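Trans-2-enoyl-CoA reductase (Treponema denticola ATCC 35405, PDB 4GGO) catalyses the NADH-dependent reduction of the carbon-carbon double bond of crotonyl-CoA to give butyryl-CoA, a step of bacterial type II fatty acid synthesis. Local coordinates at residues Lys140-Val145 and Arg322-Asp327; Arg212-Leu217 and Gly221-Gly226. All coordinates share one frame; numbering follows the deposited sequence.

Contact 1: residues Lys140-Val145 and Arg322-Asp327; sequences KFDLIV and RLYRKD
Leu323, the last helical residue before the chain unwinds, opens the contact by setting its CD1 methyl 4.3 Å from CD1 of Leu143. This is a light apolar touch between branch ends, since the two backbones stay well apart, with the CA atoms of Leu143 and Leu323 9.6 Å from each other.

Tyr324 reaches across the gap between the segments. It is the first residue to leave helical geometry, and its ring carbon CG lies opposite the carbonyl carbon (chi1 -52°), which sends the ring toward Asp142 and Leu143. The phenol oxygen arrives over the side chain of Leu143, with OH 3.6 Å from CD2 and 3.7 Å from CB of that leucine. A water at the ring edge, in the ring plane, continues the reach: it lies 2.8 Å from Tyr324 OH and gives a hydrogen bond of 2.9 Å to the backbone O of Asp142. The hydroxyl is thus tied to the strand through water, while the carboxylate of Asp142 is engaged by the backbone N atoms of Lys51 and Asn52.

Farther along, in the loop that follows the helix, Arg325 folds back on Asp327 in a side-on salt bridge, NE to OD1 and NH2 to OD2 (2.6 Å), each carboxylate oxygen lying near the guanidinium plane.

In the Rossmann-type sheet, strand 141-146 runs between strands 52-56 and 227-233, and the end of helix 311-323 packs on strands 141-146 and 227-233, Tyr319 meeting Leu143 and Leu323 meeting Leu230.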
loop_
_atom_site.group_PDB
_atom_site.type_symbol
_atom_site.label_atom_id
_atom_site.label_comp_id
_atom_site.label_asym_id
_atom_site.label_seq_id
_atom_site.Cartn_x
_atom_site.Cartn_y
_atom_site.Cartn_z
ATOM N N LYS A 140 -13.924 -18.980 -6.723
ATOM C CA LYS A 140 -14.768 -17.879 -6.279
ATOM C C LYS A 140 -14.040 -17.145 -5.160
ATOM O O LYS A 140 -13.639 -17.756 -4.170
ATOM C CB LYS A 140 -16.120 -18.387 -5.776
ATOM C CG LYS A 140 -17.095 -18.807 -6.867
ATOM C CD LYS A 140 -18.475 -19.071 -6.277
ATOM C CE LYS A 140 -19.501 -19.384 -7.352
ATOM N NZ LYS A 140 -20.868 -19.543 -6.778
ATOM N N PHE A 141 -13.865 -15.838 -5.317
ATOM C CA PHE A 141 -13.104 -15.050 -4.349
ATOM C C PHE A 141 -13.879 -14.795 -3.058
ATOM O O PHE A 141 -15.069 -14.477 -3.090
ATOM C CB PHE A 141 -12.664 -13.720 -4.965
ATOM C CG PHE A 141 -11.738 -13.867 -6.140
ATOM C CD1 PHE A 141 -10.443 -14.326 -5.963
ATOM C CD2 PHE A 141 -12.157 -13.535 -7.417
ATOM C CE1 PHE A 141 -9.586 -14.460 -7.039
ATOM C CE2 PHE A 141 -11.304 -13.664 -8.497
ATOM C CZ PHE A 141 -10.017 -14.127 -8.309
ATOM N N ASP A 142 -13.198 -14.934 -1.925
ATOM C CA ASP A 142 -13.800 -14.634 -0.628
ATOM C C ASP A 142 -13.119 -13.440 0.040
ATOM O O ASP A 142 -13.556 -12.972 1.091
ATOM C CB ASP A 142 -13.780 -15.859 0.291
ATOM C CG ASP A 142 -12.392 -16.446 0.455
ATOM O OD1 ASP A 142 -11.663 -16.003 1.367
ATOM O OD2 ASP A 142 -12.033 -17.354 -0.323
ATOM N N LEU A 143 -12.047 -12.954 -0.579
ATOM C CA LEU A 143 -11.372 -11.745 -0.123
ATOM C C LEU A 143 -10.763 -10.992 -1.301
ATOM O O LEU A 143 -9.961 -11.543 -2.053
ATOM C CB LEU A 143 -10.287 -12.070 0.906
ATOM C CG LEU A 143 -9.416 -10.884 1.326
ATOM C CD1 LEU A 143 -10.245 -9.811 2.022
ATOM C CD2 LEU A 143 -8.271 -11.339 2.215
ATOM N N ILE A 144 -11.150 -9.731 -1.459
ATOM C CA ILE A 144 -10.633 -8.909 -2.546
ATOM C C ILE A 144 -9.972 -7.647 -2.012
ATOM O O ILE A 144 -10.639 -6.756 -1.490
ATOM C CB ILE A 144 -11.740 -8.519 -3.539
ATOM C CG1 ILE A 144 -12.418 -9.771 -4.096
ATOM C CG2 ILE A 144 -11.169 -7.672 -4.669
ATOM C CD1 ILE A 144 -13.511 -9.474 -5.087
ATOM N N VAL A 145 -8.654 -7.574 -2.149
ATOM C CA VAL A 145 -7.900 -6.440 -1.635
ATOM C C VAL A 145 -7.606 -5.430 -2.738
ATOM O O VAL A 145 -6.884 -5.728 -3.689
ATOM C CB VAL A 145 -6.580 -6.894 -0.989
ATOM C CG1 VAL A 145 -5.810 -5.696 -0.454
ATOM C CG2 VAL A 145 -6.857 -7.900 0.124
ATOM N N ARG A 322 -8.791 -7.997 12.702
ATOM C CA ARG A 322 -9.947 -7.321 12.117
ATOM C C ARG A 322 -10.781 -8.266 11.256
ATOM O O ARG A 322 -11.960 -8.491 11.526
ATOM C CB ARG A 322 -9.519 -6.111 11.278
ATOM C CG ARG A 322 -8.808 -5.009 12.047
ATOM C CD ARG A 322 -9.728 -4.338 13.057
ATOM N NE ARG A 322 -9.131 -3.124 13.608
ATOM C CZ ARG A 322 -8.236 -3.113 14.589
ATOM N NH1 ARG A 322 -7.831 -4.252 15.132
ATOM N NH2 ARG A 322 -7.743 -1.962 15.028
ATOM N N LEU A 323 -10.160 -8.816 10.217
ATOM C CA LEU A 323 -10.872 -9.638 9.245
ATOM C C LEU A 323 -11.220 -11.023 9.784
ATOM O O LEU A 323 -12.357 -11.478 9.656
ATOM C CB LEU A 323 -10.054 -9.770 7.957
ATOM C CG LEU A 323 -9.629 -8.465 7.281
ATOM C CD1 LEU A 323 -8.859 -8.753 6.001
ATOM C CD2 LEU A 323 -10.838 -7.585 7.000
ATOM N N TYR A 324 -10.242 -11.692 10.384
ATOM C CA TYR A 324 -10.434 -13.068 10.829
ATOM C C TYR A 324 -10.171 -13.218 12.324
ATOM O O TYR A 324 -9.116 -13.701 12.739
ATOM C CB TYR A 324 -9.556 -14.017 10.007
ATOM C CG TYR A 324 -9.743 -13.831 8.518
ATOM C CD1 TYR A 324 -10.820 -14.406 7.856
ATOM C CD2 TYR A 324 -8.851 -13.066 7.776
ATOM C CE1 TYR A 324 -11.001 -14.230 6.496
ATOM C CE2 TYR A 324 -9.024 -12.883 6.416
ATOM C CZ TYR A 324 -10.100 -13.467 5.782
ATOM O OH TYR A 324 -10.274 -13.290 4.429
ATOM N N ARG A 325 -11.148 -12.796 13.121
ATOM C CA ARG A 325 -11.046 -12.834 14.575
ATOM C C ARG A 325 -11.799 -14.023 15.158
ATOM O O ARG A 325 -12.702 -14.572 14.527
ATOM C CB ARG A 325 -11.614 -11.548 15.174
ATOM C CG ARG A 325 -10.884 -10.286 14.763
ATOM C CD ARG A 325 -11.746 -9.067 15.022
ATOM N NE ARG A 325 -12.227 -9.014 16.399
ATOM C CZ ARG A 325 -11.611 -8.363 17.379
ATOM N NH1 ARG A 325 -10.485 -7.707 17.135
ATOM N NH2 ARG A 325 -12.119 -8.367 18.604
ATOM N N LYS A 326 -11.432 -14.401 16.378
ATOM C CA LYS A 326 -12.089 -15.503 17.070
ATOM C C LYS A 326 -13.530 -15.163 17.445
ATOM O O LYS A 326 -14.356 -16.056 17.618
ATOM C CB LYS A 326 -11.298 -15.897 18.321
ATOM C CG LYS A 326 -9.847 -16.274 18.050
ATOM C CD LYS A 326 -9.115 -16.609 19.341
ATOM C CE LYS A 326 -7.610 -16.690 19.128
ATOM N NZ LYS A 326 -7.227 -17.758 18.167
ATOM N N ASP A 327 -13.834 -13.873 17.569
ATOM C CA ASP A 327 -15.193 -13.459 17.915
ATOM C C ASP A 327 -16.078 -13.274 16.681
ATOM O O ASP A 327 -17.270 -12.993 16.797
ATOM C CB ASP A 327 -15.201 -12.208 18.806
ATOM C CG ASP A 327 -14.458 -11.030 18.192
ATOM O OD1 ASP A 327 -14.343 -10.957 16.950
ATOM O OD2 ASP A 327 -13.995 -10.164 18.963
HETATM O O HOH W 1 -12.735 -14.297 3.564
#

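Contact 2: residues Arg212-Leu217 and Gly221-Gly226; sequences RWIKQL and GLLEEG
Leu217 and Leu222 meet through both backbone and side chain where helix 208-219 ends. The N-H of Leu222 gives a hydrogen bond to Leu217 O (2.9 Å, N-H...O angle 164°). Gly221, with positive phi, makes the turn as part of a Schellman motif.

Beside this bond the two side chains cross at about a right angle. Leu222 carries CG beside its backbone N (chi1 -64°), and this side chain turns toward the end of the helix, its CD1 lying 3.8 Å from Leu217 CD2. Leu222 CB also rests against the same carbonyl oxygen, 3.6 Å from Leu217 O.

Leu223 does the rest. With CG opposite its carbonyl carbon (chi1 -56°) and an extended second torsion, its fork is directed at the helix: CD2 settles 3.7 Å from Leu217 CB, whereas CD1 reaches back one turn to Ile214, 4.1 Å from CG2 and close to the backbone O. Ile214 puts that CG2 branch anti to its own N, and its side chain crosses Leu223 nearly perpendicularly.

Ile214 and Leu217 of the helix and Leu223 of strand 223-224 all touch Ile144 of strand 141-146, and Leu217 also reaches Leu54 of strand 52-56, while Leu222 leans on Ile131 and Ala134 of helix 124-136.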
loop_
_atom_site.group_PDB
_atom_site.type_symbol
_atom_site.label_atom_id
_atom_site.label_comp_id
_atom_site.label_asym_id
_atom_site.label_seq_id
_atom_site.Cartn_x
_atom_site.Cartn_y
_atom_site.Cartn_z
ATOM N N ARG A 212 -16.038 -1.106 -10.189
ATOM C CA ARG A 212 -16.061 -1.739 -11.502
ATOM C C ARG A 212 -15.540 -3.169 -11.411
ATOM O O ARG A 212 -16.090 -4.077 -12.033
ATOM C CB ARG A 212 -15.236 -0.931 -12.507
ATOM C CG ARG A 212 -15.496 -1.300 -13.961
ATOM C CD ARG A 212 -14.614 -0.493 -14.902
ATOM N NE ARG A 212 -14.903 -0.768 -16.307
ATOM C CZ ARG A 212 -15.651 0.009 -17.085
ATOM N NH1 ARG A 212 -16.186 1.120 -16.598
ATOM N NH2 ARG A 212 -15.857 -0.321 -18.353
ATOM N N TRP A 213 -14.480 -3.362 -10.629
ATOM C CA TRP A 213 -13.935 -4.694 -10.390
ATOM C C TRP A 213 -14.976 -5.601 -9.745
ATOM O O TRP A 213 -15.176 -6.735 -10.176
ATOM C CB TRP A 213 -12.693 -4.624 -9.498
ATOM C CG TRP A 213 -11.405 -4.450 -10.244
ATOM C CD1 TRP A 213 -10.732 -3.283 -10.460
ATOM C CD2 TRP A 213 -10.630 -5.481 -10.867
ATOM N NE1 TRP A 213 -9.588 -3.522 -11.184
ATOM C CE2 TRP A 213 -9.501 -4.864 -11.445
ATOM C CE3 TRP A 213 -10.781 -6.865 -10.996
ATOM C CZ2 TRP A 213 -8.531 -5.584 -12.140
ATOM C CZ3 TRP A 213 -9.815 -7.577 -11.684
ATOM C CH2 TRP A 213 -8.706 -6.936 -12.246
ATOM N N ILE A 214 -15.642 -5.088 -8.714
ATOM C CA ILE A 214 -16.629 -5.866 -7.972
ATOM C C ILE A 214 -17.850 -6.218 -8.821
ATOM O O ILE A 214 -18.277 -7.372 -8.852
ATOM C CB ILE A 214 -17.089 -5.128 -6.698
ATOM C CG1 ILE A 214 -15.893 -4.849 -5.783
ATOM C CG2 ILE A 214 -18.146 -5.936 -5.963
ATOM C CD1 ILE A 214 -15.130 -6.092 -5.378
ATOM N N LYS A 215 -18.404 -5.223 -9.509
ATOM C CA LYS A 215 -19.599 -5.427 -10.326
ATOM C C LYS A 215 -19.376 -6.432 -11.457
ATOM O O LYS A 215 -20.265 -7.221 -11.774
ATOM C CB LYS A 215 -20.109 -4.095 -10.887
ATOM C CG LYS A 215 -20.682 -3.158 -9.832
ATOM C CD LYS A 215 -21.092 -1.823 -10.435
ATOM C CE LYS A 215 -22.291 -1.971 -11.356
ATOM N NZ LYS A 215 -23.511 -2.398 -10.614
ATOM N N GLN A 216 -18.190 -6.403 -12.058
ATOM C CA GLN A 216 -17.855 -7.351 -13.118
ATOM C C GLN A 216 -17.698 -8.767 -12.571
ATOM O O GLN A 216 -18.179 -9.729 -13.171
ATOM C CB GLN A 216 -16.584 -6.928 -13.858
ATOM C CG GLN A 216 -16.766 -5.741 -14.792
ATOM C CD GLN A 216 -15.592 -5.560 -15.736
ATOM O OE1 GLN A 216 -14.769 -6.460 -15.900
ATOM N NE2 GLN A 216 -15.507 -4.391 -16.359
ATOM N N LEU A 217 -17.022 -8.888 -11.434
ATOM C CA LEU A 217 -16.823 -10.185 -10.794
ATOM C C LEU A 217 -18.147 -10.768 -10.310
ATOM O O LEU A 217 -18.387 -11.971 -10.428
ATOM C CB LEU A 217 -15.837 -10.065 -9.628
ATOM C CG LEU A 217 -14.375 -9.800 -9.995
ATOM C CD1 LEU A 217 -13.547 -9.532 -8.750
ATOM C CD2 LEU A 217 -13.796 -10.962 -10.783
ATOM N N GLY A 221 -20.394 -14.249 -11.351
ATOM C CA GLY A 221 -20.586 -15.185 -10.258
ATOM C C GLY A 221 -19.274 -15.647 -9.650
ATOM O O GLY A 221 -19.123 -16.814 -9.290
ATOM N N LEU A 222 -18.325 -14.725 -9.531
ATOM C CA LEU A 222 -17.003 -15.054 -9.009
ATOM C C LEU A 222 -16.810 -14.561 -7.577
ATOM O O LEU A 222 -15.685 -14.486 -7.084
ATOM C CB LEU A 222 -15.914 -14.481 -9.918
ATOM C CG LEU A 222 -15.857 -15.055 -11.334
ATOM C CD1 LEU A 222 -14.784 -14.356 -12.150
ATOM C CD2 LEU A 222 -15.609 -16.555 -11.293
ATOM N N LEU A 223 -17.911 -14.228 -6.912
ATOM C CA LEU A 223 -17.860 -13.795 -5.522
ATOM C C LEU A 223 -18.545 -14.806 -4.613
ATOM O O LEU A 223 -19.716 -15.132 -4.808
ATOM C CB LEU A 223 -18.521 -12.425 -5.355
ATOM C CG LEU A 223 -17.989 -11.282 -6.220
ATOM C CD1 LEU A 223 -18.632 -9.965 -5.814
ATOM C CD2 LEU A 223 -16.476 -11.199 -6.124
ATOM N N GLU A 224 -17.811 -15.302 -3.624
ATOM C CA GLU A 224 -18.389 -16.189 -2.627
ATOM C C GLU A 224 -19.315 -15.383 -1.724
ATOM O O GLU A 224 -19.085 -14.195 -1.498
ATOM C CB GLU A 224 -17.289 -16.859 -1.801
ATOM C CG GLU A 224 -17.791 -17.923 -0.838
ATOM C CD GLU A 224 -18.547 -19.033 -1.543
ATOM O OE1 GLU A 224 -17.892 -19.949 -2.084
ATOM O OE2 GLU A 224 -19.795 -18.988 -1.559
ATOM N N GLU A 225 -20.367 -16.026 -1.227
ATOM C CA GLU A 225 -21.294 -15.384 -0.301
ATOM C C GLU A 225 -20.541 -14.854 0.915
ATOM O O GLU A 225 -19.812 -15.595 1.573
ATOM C CB GLU A 225 -22.370 -16.377 0.144
ATOM C CG GLU A 225 -23.453 -15.781 1.034
ATOM C CD GLU A 225 -24.518 -15.041 0.246
ATOM O OE1 GLU A 225 -24.518 -15.140 -1.000
ATOM O OE2 GLU A 225 -25.357 -14.361 0.874
ATOM N N GLY A 226 -20.711 -13.566 1.199
ATOM C CA GLY A 226 -20.051 -12.939 2.329
ATOM C C GLY A 226 -18.626 -12.514 2.025
ATOM O O GLY A 226 -17.820 -12.325 2.937
#

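In the fold
From the N terminus, after three strands of the parallel sheet, the chain reaches 140-145. It then makes a long excursion before helix 208-219, where contact 2 closes a tight local turn from 212-217 to 221-226. Strand 227-233 follows directly, next to 141-146 in the sheet. The end of helix 311-323 and the loop after it close the large loop of contact 1, so contact 2 is nested inside it. The contacts meet at Phe141, whose backbone N and O probably hydrogen-bond to Leu222 O and Glu224 N, and at Ile144, which packs against Leu223. Contact 1 joins helix 311-323 to strand 141-146, and contact 2 joins helix 208-219 to strand 223-224, which lies against that same strand.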